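Local structure of RE68036p (Drosophila melanogaster, 1SQH) at residues R43-Q48 against I62-Q67; E105-L110 against L129-R134; L212-S217 against E221-I226; I266-W271 against I286-D291. The protein is of unknown function but may act as a glycine N-acyltransferase, moving an acyl group onto glycine. All blocks are in the same frame, centred on the assembly; numbering follows the deposited sequence.

From the N terminus, contact 1 comes first: it closes the loop after helix 34-51 by bringing residues 62-67 back against that helix. Contact 2 follows, joining helix 104-112 to the start of helix 129-141 around a strand of the large mixed sheet. Contact 3 is the tightest turn, a hairpin in the separate four-stranded antiparallel sheet, and contact 4 closes the helical excursion between strands 268-273 and 289-299. All four lie in series, so none nests in or crosses another. Contacts 2 and 3 sit on opposite sides of the chain's centre, their own centres about 42 Å apart, while contact 4 packs Tyr288, before the last strand, on strand 268-273 at the mixed sheet's rim.

Contact 1 (R43-Q48 against I62-Q67); sequences RKWDRQ and ISLRKQ
Trp45 reaches from helix 34-51 to the backbone and side chain of Leu64, and its indole accounts for most of the meeting. Its first torsion sets CG beside the backbone N and opposite the carbonyl carbon (chi1 -77°), which turns one face of the indole to Leu64. CB starts 4.0 Å from Leu64 O. Further out, CE3 comes to 3.6 Å from the same Leu64 O, and the six-membered ring receives Leu64 over one face: Leu64 CG lies 4.2 Å from the centroid of the Trp45 ring, 13° off its normal, a CH-pi contact. At CZ3 the ring passes obliquely by Lys66 NZ, at 4.4 Å. On the pyrrole side, NE1 is hydrogen-bonded to Asn209, so the polar atom of this buried ring has a partner. Gln48 NE2 lies in the plane of the indole at its edge.

The next residue, Asp46, forms the polar border. Water 1 accepts from Lys66 N at 2.8 Å and also sits beside Asp46 OD1, linking the loop backbone to the helix. The other carboxylate oxygen, Asp46 OD2, takes a salt bridge from Arg43 NH1 at 2.9 Å, nearly in the guanidinium plane; Arg43 has a second anionic partner in Asp19.

Thus the loop after helix 34-51 folds back on it, bridged by waters, just before entering the mixed sheet as strand 67-71. Helix 199-208 closes over the apolar part, with Leu205 on Trp45 and Ala204 and Phe208 on Leu64. Leu64 also touches Leu49 of helix 34-51, and Gln67 pairs with Leu85 of strand 82-87.

Contact 2 (E105-L110 against L129-R134); sequences ELWECL and LGFCNR
The indole of Trp107 has the guanidinium and CD of Arg134 spread over one face and the backbone of Phe131 at its edge. The two flat groups stack with planes 12° apart and centres 3.8 Å apart, making a cation-pi contact in which Arg134 CZ stands over the five-membered ring. The Phe131 ring in turn takes a methyl on one of its own faces: Leu106 CD2 lies 3.8 Å from the centroid of the Phe131 ring, offset toward the rim, in a CH-pi contact.

This is a helix-helix contact at a beta-alpha-beta crossover: helix 104-112 connects the neighbouring parallel strands 91-96 and 123-128, and helix 129-141 starts directly after the second. The short segments cross at -41°, with axes 12.6 Å apart, a gap wide enough to need these long side chains.

Arg134 gets there by running straight, its chain extended from CG to NE, so that its methylenes also lie along the indole; CD is 3.4 Å from Trp107 CE2. The guanidinium has a charged mate as well, since NH2 makes a salt bridge with Glu111, which probably fixes its rotation over the ring. With the indole cut back to an alanine, the Arg134 guanidinium would probably lose its flat bed, and a gap would open beside Phe131 CB. Trp107 also touches Val135, and Leu106 touches Ser97. Trp107 CZ2 approaches Phe131 CB to 3.9 Å, and at the far end of the indole, Trp107 CH2 stands 3.6 Å from Phe131 O.

Contact 3 (L212-S217 against E221-I226); sequences LGICRS and ELIAWI
Gly213 leaves a hollow on its strand, and the bump that fills it is the methyl of Leu222, whose CD1 lies 3.9 Å from Gly213 CA. A CB at Gly213 would run into that methyl; the glycine pairs with Trp225, Gly213 CA lying 4.2 Å from Trp225 CA. Leu222 CD1 also lies against Cys215 SG, at 3.9 Å. Leu222 places its branch there with CG opposite its backbone N (chi1 178°).

These strands form an antiparallel beta hairpin with a classic bulge: Ile223 and Ala224 both face Ile214, whose carbonyl O accepts a short, nearly straight bond from Ile223 N (2.7 Å) and a weak one from Ala224 N. The extra residue shifts the register beyond it.

On the surface carrying Leu212, Ile214, Ala224 and Ile226, Ile214 CB rests on Ala224 CB at 3.9 Å, the small methyl leaving room for the branched side chain. Leu212 CB nestles against Ile226 CG2 at 3.6 Å, and this row is roofed by helix 248-263, through Leu252, Ala255 and Met256. Toward the turn, Arg216 and Glu221 run side by side, Arg216 CD 3.9 Å from Glu221 OE1.

Contact 4 (I266-W271 against I286-D291); sequences ITLTAW and IGYQKD
Tyr288 reaches Leu268 with its hydroxyl: Tyr288 OH stands 3.2 Å from Leu268 CB, and the two side chains pass at a slant. The phenol has by far the most surface buried here, with Leu268 next. Further back along the ring, Tyr288 CZ lies 3.9 Å from Leu268 CB, while OH touches Leu268 CG as well, at 3.7 Å. The hydroxyl is not left to carbon alone, since it hydrogen-bonds to Ser257 of helix 248-263.

Thr269 takes part through its backbone. Its CA comes to 3.7 Å from Tyr288 CE1, meeting the ring at the edge near its plane, and Thr269 N lies in that plane too. The threonine side chain points away, against Phe34 and Leu37 of helix 34-51.

The link between the segments is a beta-alpha-beta crossover: strand 268-273 leads into helix 277-286, and the chain returns as the parallel strand 289-299. The two strands are not neighbours, for 147-157 lies between them and bonds to both, through Met155 to Ala270 and through Gly154 to Asp291. Gly287 ends the helix in a Schellman motif, its positive phi (129°) turning the chain so that Tyr288 follows at once.

With CG opposite the carbonyl carbon (chi1 -81°), the tyrosine ring is sent against the side of strand 268-273 that carries Leu268 and Ala270. A serine here would probably leave Ser257 without its hydroxyl partner and open a gap against Leu268 CB. Leu157 of strand 147-157 also touches Tyr288, and Ile260 and Ala261 touch Leu268.

Contact 1 (R43-Q48 against I62-Q67)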
# COMPACT_ATOMS: atom_id res chain seq x y z
N ARG A 43 -3.08 -11.73 0.84
CA ARG A 43 -3.07 -13.18 0.89
C ARG A 43 -1.64 -13.73 0.81
O ARG A 43 -1.36 -14.79 1.38
CB ARG A 43 -3.94 -13.75 -0.23
CG ARG A 43 -5.42 -13.46 0.00
CD ARG A 43 -5.89 -14.05 1.34
NE ARG A 43 -6.09 -15.50 1.27
CZ ARG A 43 -6.03 -16.32 2.31
NH1 ARG A 43 -5.77 -15.83 3.53
NH2 ARG A 43 -6.24 -17.62 2.15
N LYS A 44 -0.75 -13.02 0.12
CA LYS A 44 0.63 -13.47 0.04
C LYS A 44 1.21 -13.45 1.45
O LYS A 44 1.84 -14.42 1.89
CB LYS A 44 1.47 -12.56 -0.86
CG LYS A 44 2.95 -12.96 -0.91
CD LYS A 44 3.75 -12.12 -1.91
CE LYS A 44 3.79 -10.66 -1.50
NZ LYS A 44 4.67 -9.88 -2.42
N TRP A 45 0.99 -12.33 2.16
CA TRP A 45 1.47 -12.18 3.52
C TRP A 45 0.82 -13.21 4.45
O TRP A 45 1.49 -13.82 5.29
CB TRP A 45 1.18 -10.77 4.07
CG TRP A 45 2.12 -9.70 3.57
CD1 TRP A 45 3.36 -9.87 3.02
CD2 TRP A 45 1.89 -8.28 3.63
NE1 TRP A 45 3.92 -8.65 2.73
CE2 TRP A 45 3.04 -7.66 3.09
CE3 TRP A 45 0.83 -7.48 4.09
CZ2 TRP A 45 3.16 -6.27 3.00
CZ3 TRP A 45 0.95 -6.10 4.00
CH2 TRP A 45 2.11 -5.50 3.46
N ASP A 46 -0.50 -13.38 4.30
CA ASP A 46 -1.24 -14.34 5.12
C ASP A 46 -0.54 -15.69 5.07
O ASP A 46 -0.30 -16.32 6.10
CB ASP A 46 -2.68 -14.50 4.61
CG ASP A 46 -3.59 -13.32 4.95
OD1 ASP A 46 -3.19 -12.45 5.76
OD2 ASP A 46 -4.73 -13.26 4.42
N ARG A 47 -0.22 -16.14 3.86
CA ARG A 47 0.46 -17.42 3.67
C ARG A 47 1.79 -17.46 4.42
O ARG A 47 2.05 -18.39 5.18
CB ARG A 47 0.71 -17.64 2.18
CG ARG A 47 1.19 -19.03 1.80
CD ARG A 47 0.01 -19.99 1.71
NE ARG A 47 0.41 -21.26 1.12
CZ ARG A 47 -0.42 -22.28 0.91
NH1 ARG A 47 0.03 -23.40 0.37
NH2 ARG A 47 -1.70 -22.16 1.25
N GLN A 48 2.63 -16.45 4.21
CA GLN A 48 3.94 -16.38 4.85
C GLN A 48 3.85 -16.35 6.38
O GLN A 48 4.44 -17.19 7.06
CB GLN A 48 4.70 -15.13 4.39
CG GLN A 48 4.83 -14.96 2.89
CD GLN A 48 5.43 -13.61 2.53
OE1 GLN A 48 6.55 -13.29 2.94
NE2 GLN A 48 4.70 -12.81 1.76
N ILE A 62 0.60 -7.10 13.37
CA ILE A 62 -0.75 -6.75 12.95
C ILE A 62 -0.78 -5.84 11.72
O ILE A 62 -1.73 -5.87 10.95
CB ILE A 62 -1.53 -6.04 14.05
CG1 ILE A 62 -0.73 -4.83 14.54
CG2 ILE A 62 -1.83 -7.00 15.18
CD1 ILE A 62 -1.59 -3.75 15.13
N SER A 63 0.27 -5.03 11.56
CA SER A 63 0.34 -4.11 10.42
C SER A 63 0.38 -4.89 9.10
O SER A 63 0.13 -4.34 8.04
CB SER A 63 1.59 -3.23 10.55
OG SER A 63 2.77 -3.99 10.40
N LEU A 64 0.68 -6.19 9.20
CA LEU A 64 0.74 -7.07 8.03
C LEU A 64 -0.56 -7.88 7.86
O LEU A 64 -0.60 -8.85 7.09
CB LEU A 64 1.93 -8.02 8.17
CG LEU A 64 3.26 -7.58 7.54
CD1 LEU A 64 3.56 -6.14 7.88
CD2 LEU A 64 4.39 -8.49 8.02
N ARG A 65 -1.61 -7.48 8.57
CA ARG A 65 -2.89 -8.17 8.50
C ARG A 65 -4.01 -7.24 8.04
O ARG A 65 -3.90 -6.02 8.12
CB ARG A 65 -3.28 -8.74 9.87
CG ARG A 65 -2.15 -9.42 10.66
CD ARG A 65 -1.32 -10.33 9.77
NE ARG A 65 -1.58 -11.75 9.95
CZ ARG A 65 -0.98 -12.51 10.87
NH1 ARG A 65 -0.10 -11.98 11.71
NH2 ARG A 65 -1.25 -13.80 10.93
N LYS A 66 -5.09 -7.83 7.55
CA LYS A 66 -6.26 -7.06 7.12
C LYS A 66 -7.50 -7.93 7.32
O LYS A 66 -7.44 -9.15 7.18
CB LYS A 66 -6.16 -6.68 5.63
CG LYS A 66 -5.20 -5.54 5.31
CD LYS A 66 -5.45 -5.02 3.88
CE LYS A 66 -4.45 -3.95 3.47
NZ LYS A 66 -3.06 -4.49 3.46
N GLN A 67 -8.61 -7.30 7.66
CA GLN A 67 -9.86 -8.04 7.84
C GLN A 67 -10.84 -7.53 6.79
O GLN A 67 -11.25 -6.37 6.80
CB GLN A 67 -10.39 -7.81 9.25
CG GLN A 67 -9.47 -8.37 10.33
CD GLN A 67 -9.50 -7.55 11.60
OE1 GLN A 67 -8.96 -6.44 11.66
NE2 GLN A 67 -10.14 -8.09 12.64
O HOH W 1 -4.75 -10.62 7.17
O HOH W 2 -6.65 -11.38 5.18
O HOH W 3 -3.59 -14.06 8.33

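Contact 2 (E105-L110 against L129-R134)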
# COMPACT_ATOMS: atom_id res chain seq x y z
N GLU A 105 -25.18 -0.64 -2.65
CA GLU A 105 -24.73 -1.67 -1.73
C GLU A 105 -23.52 -1.23 -0.91
O GLU A 105 -23.48 -1.44 0.30
CB GLU A 105 -24.39 -2.95 -2.50
CG GLU A 105 -23.91 -4.09 -1.62
CD GLU A 105 -23.84 -5.40 -2.38
OE1 GLU A 105 -24.92 -5.99 -2.62
OE2 GLU A 105 -22.73 -5.83 -2.75
N LEU A 106 -22.55 -0.62 -1.57
CA LEU A 106 -21.34 -0.16 -0.89
C LEU A 106 -21.65 0.91 0.16
O LEU A 106 -21.29 0.77 1.32
CB LEU A 106 -20.34 0.40 -1.90
CG LEU A 106 -19.13 1.16 -1.33
CD1 LEU A 106 -18.27 0.22 -0.50
CD2 LEU A 106 -18.32 1.77 -2.46
N TRP A 107 -22.33 1.98 -0.26
CA TRP A 107 -22.65 3.06 0.65
C TRP A 107 -23.57 2.63 1.76
O TRP A 107 -23.58 3.22 2.85
CB TRP A 107 -23.24 4.24 -0.12
CG TRP A 107 -22.21 4.91 -0.95
CD1 TRP A 107 -22.12 4.93 -2.31
CD2 TRP A 107 -21.06 5.63 -0.47
NE1 TRP A 107 -20.99 5.61 -2.71
CE2 TRP A 107 -20.33 6.05 -1.60
CE3 TRP A 107 -20.59 5.96 0.81
CZ2 TRP A 107 -19.13 6.78 -1.49
CZ3 TRP A 107 -19.40 6.69 0.92
CH2 TRP A 107 -18.69 7.09 -0.22
N GLU A 108 -24.36 1.59 1.51
CA GLU A 108 -25.23 1.07 2.54
C GLU A 108 -24.28 0.56 3.62
O GLU A 108 -24.48 0.79 4.82
CB GLU A 108 -26.08 -0.07 1.98
CG GLU A 108 -27.27 -0.45 2.83
CD GLU A 108 -28.25 -1.30 2.06
OE1 GLU A 108 -28.73 -0.83 1.00
OE2 GLU A 108 -28.55 -2.43 2.49
N CYS A 109 -23.22 -0.11 3.18
CA CYS A 109 -22.21 -0.64 4.08
C CYS A 109 -21.48 0.45 4.85
O CYS A 109 -21.43 0.44 6.08
CB CYS A 109 -21.16 -1.45 3.30
SG CYS A 109 -21.67 -3.11 2.82
N LEU A 110 -20.90 1.40 4.12
CA LEU A 110 -20.13 2.47 4.75
C LEU A 110 -20.94 3.36 5.69
O LEU A 110 -20.42 3.81 6.70
CB LEU A 110 -19.44 3.33 3.68
CG LEU A 110 -18.37 2.68 2.78
CD1 LEU A 110 -17.77 3.76 1.89
CD2 LEU A 110 -17.27 2.03 3.62
N LEU A 129 -11.77 8.13 -7.18
CA LEU A 129 -12.22 9.51 -7.32
C LEU A 129 -13.74 9.65 -7.26
O LEU A 129 -14.26 10.71 -6.88
CB LEU A 129 -11.70 10.10 -8.63
CG LEU A 129 -10.18 10.23 -8.67
CD1 LEU A 129 -9.72 10.70 -10.04
CD2 LEU A 129 -9.73 11.19 -7.58
N GLY A 130 -14.46 8.59 -7.61
CA GLY A 130 -15.91 8.66 -7.60
C GLY A 130 -16.53 8.46 -6.23
O GLY A 130 -17.75 8.61 -6.08
N PHE A 131 -15.71 8.13 -5.24
CA PHE A 131 -16.21 7.91 -3.88
C PHE A 131 -15.73 9.01 -2.95
O PHE A 131 -16.25 9.16 -1.84
CB PHE A 131 -15.73 6.57 -3.30
CG PHE A 131 -16.15 5.36 -4.08
CD1 PHE A 131 -17.44 5.25 -4.61
CD2 PHE A 131 -15.27 4.29 -4.25
CE1 PHE A 131 -17.84 4.08 -5.30
CE2 PHE A 131 -15.66 3.12 -4.92
CZ PHE A 131 -16.95 3.02 -5.45
N CYS A 132 -14.73 9.77 -3.38
CA CYS A 132 -14.16 10.81 -2.55
C CYS A 132 -15.11 11.85 -1.94
O CYS A 132 -15.14 12.02 -0.72
CB CYS A 132 -13.03 11.53 -3.30
SG CYS A 132 -11.54 10.51 -3.53
N ASN A 133 -15.88 12.55 -2.77
CA ASN A 133 -16.78 13.58 -2.27
C ASN A 133 -17.81 13.03 -1.28
O ASN A 133 -17.94 13.52 -0.16
CB ASN A 133 -17.51 14.28 -3.43
CG ASN A 133 -18.13 15.62 -3.02
OD1 ASN A 133 -17.42 16.57 -2.69
ND2 ASN A 133 -19.46 15.69 -3.04
N ARG A 134 -18.52 11.99 -1.70
CA ARG A 134 -19.53 11.41 -0.84
C ARG A 134 -18.95 10.90 0.48
O ARG A 134 -19.54 11.11 1.53
CB ARG A 134 -20.27 10.29 -1.56
CG ARG A 134 -21.43 9.73 -0.77
CD ARG A 134 -22.32 8.83 -1.60
NE ARG A 134 -23.44 8.33 -0.80
CZ ARG A 134 -24.41 7.56 -1.27
NH1 ARG A 134 -24.42 7.18 -2.54
NH2 ARG A 134 -25.38 7.16 -0.45

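Contact 3 (L212-S217 against E221-I226)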
# COMPACT_ATOMS: atom_id res chain seq x y z
N LEU A 212 15.73 -2.75 -0.16
CA LEU A 212 17.07 -2.49 -0.66
C LEU A 212 17.65 -1.22 -0.05
O LEU A 212 16.97 -0.20 0.03
CB LEU A 212 17.07 -2.36 -2.19
CG LEU A 212 17.01 -3.64 -3.03
CD1 LEU A 212 17.14 -3.30 -4.51
CD2 LEU A 212 18.14 -4.57 -2.62
N GLY A 213 18.90 -1.30 0.38
CA GLY A 213 19.54 -0.14 0.96
C GLY A 213 20.88 0.13 0.32
O GLY A 213 21.55 -0.78 -0.16
N ILE A 214 21.25 1.41 0.30
CA ILE A 214 22.53 1.85 -0.26
C ILE A 214 23.41 2.36 0.90
O ILE A 214 23.05 3.34 1.59
CB ILE A 214 22.34 3.02 -1.26
CG1 ILE A 214 21.44 2.61 -2.42
CG2 ILE A 214 23.69 3.45 -1.81
CD1 ILE A 214 22.06 1.61 -3.38
N CYS A 215 24.55 1.72 1.12
CA CYS A 215 25.45 2.15 2.18
C CYS A 215 26.83 2.51 1.65
O CYS A 215 27.28 1.94 0.65
CB CYS A 215 25.59 1.06 3.24
SG CYS A 215 24.06 0.70 4.13
N ARG A 216 27.49 3.45 2.31
CA ARG A 216 28.83 3.86 1.90
C ARG A 216 29.78 2.71 2.23
O ARG A 216 29.72 2.15 3.32
CB ARG A 216 29.27 5.12 2.67
CG ARG A 216 28.21 6.20 2.78
CD ARG A 216 28.82 7.58 3.01
NE ARG A 216 29.23 8.20 1.74
CZ ARG A 216 29.94 9.32 1.65
NH1 ARG A 216 30.34 9.96 2.74
NH2 ARG A 216 30.25 9.80 0.44
N SER A 217 30.64 2.36 1.28
CA SER A 217 31.58 1.27 1.52
C SER A 217 32.43 1.56 2.75
O SER A 217 32.83 0.65 3.48
CB SER A 217 32.46 1.08 0.30
OG SER A 217 31.67 0.70 -0.81
N GLU A 221 27.36 3.61 6.47
CA GLU A 221 26.16 4.38 6.78
C GLU A 221 25.06 4.27 5.73
O GLU A 221 25.28 4.60 4.56
CB GLU A 221 26.55 5.85 6.96
CG GLU A 221 25.38 6.82 6.99
CD GLU A 221 25.83 8.26 6.93
OE1 GLU A 221 26.87 8.53 6.29
OE2 GLU A 221 25.15 9.13 7.50
N LEU A 222 23.87 3.82 6.14
CA LEU A 222 22.73 3.70 5.23
C LEU A 222 22.42 5.09 4.69
O LEU A 222 22.16 6.01 5.46
CB LEU A 222 21.51 3.15 5.98
CG LEU A 222 20.21 2.99 5.20
CD1 LEU A 222 20.36 1.93 4.12
CD2 LEU A 222 19.11 2.61 6.18
N ILE A 223 22.42 5.24 3.37
CA ILE A 223 22.20 6.57 2.80
C ILE A 223 21.00 6.72 1.87
O ILE A 223 20.60 7.83 1.54
CB ILE A 223 23.50 7.03 2.08
CG1 ILE A 223 23.68 8.54 2.25
CG2 ILE A 223 23.47 6.62 0.59
CD1 ILE A 223 24.03 8.94 3.67
N ALA A 224 20.43 5.59 1.47
CA ALA A 224 19.27 5.57 0.57
C ALA A 224 18.62 4.19 0.66
O ALA A 224 19.30 3.19 0.88
CB ALA A 224 19.70 5.86 -0.86
N TRP A 225 17.30 4.12 0.47
CA TRP A 225 16.61 2.84 0.58
C TRP A 225 15.28 2.80 -0.19
O TRP A 225 14.73 3.83 -0.57
CB TRP A 225 16.37 2.52 2.06
CG TRP A 225 15.71 3.66 2.78
CD1 TRP A 225 14.38 3.98 2.79
CD2 TRP A 225 16.37 4.72 3.49
NE1 TRP A 225 14.18 5.16 3.45
CE2 TRP A 225 15.38 5.64 3.88
CE3 TRP A 225 17.71 4.98 3.82
CZ2 TRP A 225 15.69 6.81 4.60
CZ3 TRP A 225 18.02 6.14 4.53
CH2 TRP A 225 17.00 7.04 4.91
N ILE A 226 14.78 1.59 -0.41
CA ILE A 226 13.53 1.38 -1.12
C ILE A 226 12.91 0.10 -0.55
O ILE A 226 13.61 -0.84 -0.21
CB ILE A 226 13.80 1.27 -2.65
CG1 ILE A 226 12.53 1.57 -3.45
CG2 ILE A 226 14.33 -0.12 -2.99
CD1 ILE A 226 11.58 0.42 -3.53

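Contact 4 (I266-W271 against I286-D291)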
# COMPACT_ATOMS: atom_id res chain seq x y z
N ILE A 266 3.85 -10.54 -10.70
CA ILE A 266 2.85 -9.51 -10.52
C ILE A 266 3.29 -8.25 -11.22
O ILE A 266 4.45 -8.07 -11.57
CB ILE A 266 2.56 -9.15 -9.04
CG1 ILE A 266 3.82 -9.29 -8.21
CG2 ILE A 266 1.39 -9.96 -8.53
CD1 ILE A 266 4.84 -8.22 -8.47
N THR A 267 2.32 -7.38 -11.45
CA THR A 267 2.56 -6.09 -12.08
C THR A 267 3.29 -5.26 -11.04
O THR A 267 2.94 -5.29 -9.86
CB THR A 267 1.24 -5.41 -12.38
OG1 THR A 267 0.35 -6.36 -12.97
CG2 THR A 267 1.44 -4.22 -13.30
N LEU A 268 4.32 -4.53 -11.45
CA LEU A 268 5.00 -3.67 -10.50
C LEU A 268 4.21 -2.36 -10.48
O LEU A 268 3.68 -1.94 -11.51
CB LEU A 268 6.43 -3.40 -10.96
CG LEU A 268 7.52 -4.34 -10.42
CD1 LEU A 268 7.65 -4.10 -8.92
CD2 LEU A 268 7.18 -5.81 -10.72
N THR A 269 4.11 -1.72 -9.32
CA THR A 269 3.39 -0.46 -9.24
C THR A 269 4.00 0.38 -8.14
O THR A 269 4.89 -0.08 -7.42
CB THR A 269 1.89 -0.64 -8.88
OG1 THR A 269 1.79 -1.19 -7.57
CG2 THR A 269 1.20 -1.56 -9.88
N ALA A 270 3.54 1.62 -8.02
CA ALA A 270 4.02 2.52 -6.98
C ALA A 270 3.00 3.62 -6.78
O ALA A 270 2.40 4.12 -7.74
CB ALA A 270 5.36 3.12 -7.37
N TRP A 271 2.79 3.97 -5.51
CA TRP A 271 1.87 5.03 -5.15
C TRP A 271 2.71 6.26 -4.78
O TRP A 271 3.50 6.21 -3.85
CB TRP A 271 1.03 4.62 -3.94
CG TRP A 271 -0.17 3.79 -4.29
CD1 TRP A 271 -0.42 2.51 -3.88
CD2 TRP A 271 -1.31 4.21 -5.04
NE1 TRP A 271 -1.66 2.10 -4.33
CE2 TRP A 271 -2.22 3.13 -5.05
CE3 TRP A 271 -1.65 5.40 -5.71
CZ2 TRP A 271 -3.46 3.21 -5.70
CZ3 TRP A 271 -2.88 5.47 -6.35
CH2 TRP A 271 -3.77 4.38 -6.34
N ILE A 286 11.99 4.58 -16.11
CA ILE A 286 12.17 3.14 -16.02
C ILE A 286 11.11 2.44 -16.87
O ILE A 286 11.30 1.30 -17.30
CB ILE A 286 12.07 2.67 -14.55
CG1 ILE A 286 13.34 3.10 -13.80
CG2 ILE A 286 11.86 1.16 -14.49
CD1 ILE A 286 13.29 2.92 -12.31
N GLY A 287 10.00 3.14 -17.12
CA GLY A 287 8.93 2.58 -17.93
C GLY A 287 7.54 2.63 -17.31
O GLY A 287 6.56 2.30 -17.98
N TYR A 288 7.46 3.02 -16.05
CA TYR A 288 6.17 3.10 -15.35
C TYR A 288 5.25 4.12 -16.02
O TYR A 288 5.71 5.16 -16.48
CB TYR A 288 6.38 3.53 -13.89
CG TYR A 288 6.78 2.42 -12.94
CD1 TYR A 288 5.83 1.74 -12.17
CD2 TYR A 288 8.12 2.04 -12.82
CE1 TYR A 288 6.22 0.71 -11.30
CE2 TYR A 288 8.52 1.02 -11.96
CZ TYR A 288 7.57 0.36 -11.20
OH TYR A 288 7.97 -0.65 -10.34
N GLN A 289 3.95 3.82 -16.05
CA GLN A 289 3.00 4.75 -16.64
C GLN A 289 1.94 5.07 -15.59
O GLN A 289 1.66 4.25 -14.70
CB GLN A 289 2.33 4.17 -17.88
CG GLN A 289 1.58 2.89 -17.60
CD GLN A 289 0.81 2.39 -18.81
OE1 GLN A 289 -0.22 2.96 -19.19
NE2 GLN A 289 1.30 1.30 -19.42
N LYS A 290 1.37 6.26 -15.69
CA LYS A 290 0.33 6.71 -14.76
C LYS A 290 -1.04 6.24 -15.25
O LYS A 290 -1.57 6.79 -16.21
CB LYS A 290 0.36 8.24 -14.68
CG LYS A 290 -0.87 8.87 -14.03
CD LYS A 290 -0.80 10.39 -14.18
CE LYS A 290 -2.02 11.09 -13.61
NZ LYS A 290 -1.94 12.56 -13.84
N ASP A 291 -1.62 5.21 -14.64
CA ASP A 291 -2.93 4.84 -15.13
C ASP A 291 -4.04 4.87 -14.09
O ASP A 291 -5.12 4.33 -14.33
CB ASP A 291 -2.90 3.50 -15.87
CG ASP A 291 -2.39 2.38 -15.02
OD1 ASP A 291 -2.64 2.35 -13.81
OD2 ASP A 291 -1.68 1.44 -15.55